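PDB 3DF7: putative ATP-grasp superfamily protein from Archaeoglobus fulgidus, which is of uncharacterised function but, as a member of the ATP-grasp superfamily, probably binds ATP and a metal ion. Local coordinates for residues F5-A10 and T42-P47. Residues are numbered along the deposited sequence; the frame is centred on the assembly and turned at random.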
ATOM      1  N   PHE A   5      -9.736 -12.553   9.333  1.00  8.02           N
ATOM      2  CA  PHE A   5      -8.356 -12.955   9.556  1.00  7.36           C
ATOM      3  C   PHE A   5      -7.523 -11.797   9.022  1.00  9.04           C
ATOM      4  O   PHE A   5      -7.526 -11.529   7.817  1.00  7.69           O
ATOM      5  CB  PHE A   5      -8.009 -14.233   8.783  1.00  7.58           C
ATOM      6  CG  PHE A   5      -6.542 -14.564   8.794  1.00  8.88           C
ATOM      7  CD1 PHE A   5      -5.871 -14.776   9.999  1.00  7.90           C
ATOM      8  CD2 PHE A   5      -5.821 -14.640   7.605  1.00 10.02           C
ATOM      9  CE1 PHE A   5      -4.503 -15.058  10.019  1.00  8.44           C
ATOM     10  CE2 PHE A   5      -4.452 -14.922   7.615  1.00  8.62           C
ATOM     11  CZ  PHE A   5      -3.796 -15.132   8.827  1.00  8.94           C
ATOM     12  N   LEU A   6      -6.840 -11.099   9.926  1.00  8.64           N
ATOM     13  CA  LEU A   6      -6.001  -9.961   9.566  1.00  8.94           C
ATOM     14  C   LEU A   6      -4.535 -10.366   9.690  1.00  8.27           C
ATOM     15  O   LEU A   6      -4.100 -10.838  10.743  1.00  8.86           O
ATOM     16  CB  LEU A   6      -6.284  -8.775  10.495  1.00  8.61           C
ATOM     17  CG  LEU A   6      -5.487  -7.499  10.205  1.00 10.48           C
ATOM     18  CD1 LEU A   6      -5.897  -6.976   8.849  1.00  8.65           C
ATOM     19  CD2 LEU A   6      -5.730  -6.445  11.288  1.00  8.33           C
ATOM     20  N   PHE A   7      -3.777 -10.167   8.617  1.00  7.88           N
ATOM     21  CA  PHE A   7      -2.367 -10.539   8.596  1.00  7.92           C
ATOM     22  C   PHE A   7      -1.492  -9.532   7.845  1.00  9.66           C
ATOM     23  O   PHE A   7      -1.807  -9.144   6.722  1.00  9.32           O
ATOM     24  CB  PHE A   7      -2.229 -11.917   7.934  1.00  8.89           C
ATOM     25  CG  PHE A   7      -0.804 -12.363   7.720  1.00 10.01           C
ATOM     26  CD1 PHE A   7      -0.175 -13.208   8.632  1.00  8.58           C
ATOM     27  CD2 PHE A   7      -0.092 -11.941   6.596  1.00 11.33           C
ATOM     28  CE1 PHE A   7       1.140 -13.626   8.425  1.00 11.04           C
ATOM     29  CE2 PHE A   7       1.222 -12.349   6.378  1.00 11.57           C
ATOM     30  CZ  PHE A   7       1.842 -13.195   7.297  1.00 12.35           C
ATOM     31  N   GLU A   8      -0.398  -9.111   8.474  1.00  9.14           N
ATOM     32  CA  GLU A   8       0.556  -8.200   7.834  1.00  9.96           C
ATOM     33  C   GLU A   8       1.915  -8.884   7.999  1.00  9.38           C
ATOM     34  O   GLU A   8       2.267  -9.328   9.096  1.00  9.70           O
ATOM     35  CB  GLU A   8       0.542  -6.820   8.495  1.00  8.85           C
ATOM     36  CG  GLU A   8       1.393  -5.781   7.768  1.00  9.41           C
ATOM     37  CD  GLU A   8       2.867  -5.917   8.084  1.00  8.41           C
ATOM     38  OE1 GLU A   8       3.190  -6.073   9.281  1.00 10.84           O
ATOM     39  OE2 GLU A   8       3.702  -5.857   7.152  1.00  9.59           O
ATOM     40  N   PHE A   9       2.670  -8.974   6.908  1.00  9.84           N
ATOM     41  CA  PHE A   9       3.948  -9.685   6.914  1.00  9.77           C
ATOM     42  C   PHE A   9       4.996  -9.331   7.969  1.00  9.44           C
ATOM     43  O   PHE A   9       5.516 -10.223   8.634  1.00  8.31           O
ATOM     44  CB  PHE A   9       4.590  -9.619   5.529  1.00  9.93           C
ATOM     45  CG  PHE A   9       5.668 -10.646   5.314  1.00 11.39           C
ATOM     46  CD1 PHE A   9       5.354 -12.005   5.283  1.00 11.61           C
ATOM     47  CD2 PHE A   9       6.992 -10.260   5.153  1.00  9.55           C
ATOM     48  CE1 PHE A   9       6.346 -12.970   5.096  1.00 11.80           C
ATOM     49  CE2 PHE A   9       7.994 -11.213   4.966  1.00 13.13           C
ATOM     50  CZ  PHE A   9       7.671 -12.572   4.937  1.00 12.16           C
ATOM     51  N   ALA A  10       5.319  -8.053   8.126  1.00  8.89           N
ATOM     52  CA  ALA A  10       6.323  -7.667   9.117  1.00  9.18           C
ATOM     53  C   ALA A  10       5.895  -7.955  10.555  1.00  9.90           C
ATOM     54  O   ALA A  10       6.712  -8.344  11.388  1.00 10.18           O
ATOM     55  CB  ALA A  10       6.666  -6.186   8.974  1.00  9.69           C
ATOM     56  N   THR A  42      -9.394 -12.117  13.954  1.00 10.47           N
ATOM     57  CA  THR A  42      -8.764 -13.388  14.274  1.00 10.88           C
ATOM     58  C   THR A  42      -7.370 -13.267  13.682  1.00 11.03           C
ATOM     59  O   THR A  42      -7.154 -12.478  12.760  1.00 12.06           O
ATOM     60  CB  THR A  42      -9.481 -14.580  13.615  1.00 12.15           C
ATOM     61  OG1 THR A  42      -9.409 -14.451  12.193  1.00 12.04           O
ATOM     62  CG2 THR A  42     -10.939 -14.632  14.046  1.00 12.98           C
ATOM     63  N   GLY A  43      -6.423 -14.030  14.209  1.00 10.09           N
ATOM     64  CA  GLY A  43      -5.070 -13.951  13.694  1.00  9.22           C
ATOM     65  C   GLY A  43      -4.038 -14.102  14.787  1.00  9.75           C
ATOM     66  O   GLY A  43      -4.372 -14.464  15.917  1.00  9.57           O
ATOM     67  N   PHE A  44      -2.789 -13.794  14.458  1.00  8.81           N
ATOM     68  CA  PHE A  44      -1.685 -13.937  15.395  1.00  8.06           C
ATOM     69  C   PHE A  44      -0.585 -12.933  15.074  1.00  9.01           C
ATOM     70  O   PHE A  44      -0.583 -12.321  14.008  1.00  8.79           O
ATOM     71  CB  PHE A  44      -1.124 -15.352  15.264  1.00  8.74           C
ATOM     72  CG  PHE A  44      -0.773 -15.720  13.846  1.00  8.94           C
ATOM     73  CD1 PHE A  44       0.456 -15.362  13.302  1.00  8.60           C
ATOM     74  CD2 PHE A  44      -1.713 -16.339  13.022  1.00  8.30           C
ATOM     75  CE1 PHE A  44       0.744 -15.607  11.959  1.00  8.17           C
ATOM     76  CE2 PHE A  44      -1.436 -16.589  11.675  1.00 10.03           C
ATOM     77  CZ  PHE A  44      -0.204 -16.220  11.142  1.00  9.86           C
ATOM     78  N   VAL A  45       0.349 -12.766  16.000  1.00  8.92           N
ATOM     79  CA  VAL A  45       1.460 -11.853  15.786  1.00  9.95           C
ATOM     80  C   VAL A  45       2.769 -12.531  16.163  1.00  9.97           C
ATOM     81  O   VAL A  45       2.774 -13.562  16.834  1.00 10.48           O
ATOM     82  CB  VAL A  45       1.307 -10.558  16.619  1.00 10.15           C
ATOM     83  CG1 VAL A  45       0.023  -9.854  16.230  1.00  9.47           C
ATOM     84  CG2 VAL A  45       1.318 -10.875  18.113  1.00 10.07           C
ATOM     85  N   ARG A  46       3.879 -11.960  15.706  1.00  9.77           N
ATOM     86  CA  ARG A  46       5.193 -12.500  16.027  1.00 11.20           C
ATOM     87  C   ARG A  46       5.449 -12.222  17.508  1.00 11.04           C
ATOM     88  O   ARG A  46       4.842 -11.327  18.093  1.00 10.34           O
ATOM     89  CB  ARG A  46       6.276 -11.820  15.181  1.00 11.51           C
ATOM     90  CG  ARG A  46       6.265 -12.207  13.708  1.00 13.14           C
ATOM     91  CD  ARG A  46       7.249 -11.357  12.916  1.00 16.77           C
ATOM     92  NE  ARG A  46       8.586 -11.350  13.504  1.00 19.83           N
ATOM     93  CZ  ARG A  46       9.421 -12.384  13.488  1.00 23.55           C
ATOM     94  NH1 ARG A  46       9.068 -13.523  12.908  1.00 25.09           N
ATOM     95  NH2 ARG A  46      10.614 -12.277  14.057  1.00 26.75           N
ATOM     96  N   PRO A  47       6.359 -12.981  18.131  1.00 13.20           N
ATOM     97  CA  PRO A  47       6.666 -12.783  19.552  1.00 14.66           C
ATOM     98  C   PRO A  47       7.034 -11.349  19.933  1.00 14.96           C
ATOM     99  O   PRO A  47       6.570 -10.838  20.949  1.00 15.20           O
ATOM    100  CB  PRO A  47       7.820 -13.754  19.789  1.00 15.26           C
ATOM    101  CG  PRO A  47       7.503 -14.871  18.848  1.00 16.42           C
ATOM    102  CD  PRO A  47       7.096 -14.138  17.593  1.00 13.80           C
TER
HETATM  103  O   HOH W   1      -2.438 -12.764  11.670  1.00  7.04           O
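Phe5 faces Thr42 in a parallel bridge, their CA atoms 4.8 Å apart and their side chains on the same face of the sheet. A chi1 of 170° swings the Phe5 ring away from its own backbone N and lays it along the loop that leaves strand 40-42: the ring edge meets Gly43 CA, and CE1 comes 3.8 Å from Phe44 CE2. Thr42 OG1 lies against the CA of Phe5 and is hydrogen-bonded to Ser70 OG. Met63, Tyr66 and Leu67 of helix 63-67 also touch the Phe5 side chain, so an alanine here would probably open a gap between that helix and the sheet and leave Phe44 CE2 without its aromatic neighbour. Leu6 makes the direct backbone link, its N donating to Thr42 O at 3.2 Å in a nearly straight bond (164° at the hydrogen), while its side chain leads off to helix 18-35. One step on, the chains have parted and a water fills in, giving a hydrogen bond to Leu6 O (2.7 Å) and accepting one from Phe44 N. The same water sits over the centre of the Phe44 ring, 3.8 Å above its plane. Phe7 turns the edge of its ring to Phe44, CD1 lying 3.9 Å from CZ; the outer end of the Phe44 ring thus meets Phe5 through CE2 and Phe7 through CZ. Glu8 then caps the helix that starts at Phe9, its OE2 accepting from Ala10 N. At Ala10 the carbonyl O rests 3.4 Å from Arg46 CD, whose guanidinium makes a salt bridge to Glu48 through NE and a hydrogen bond to Gly13 O through NH1. A short parallel edge strand beside strand 3-8, with helix 18-35 connecting them, is the right-handed beta-alpha-beta unit typical of the Rossmann-like N-terminal domain of ATP-grasp proteins.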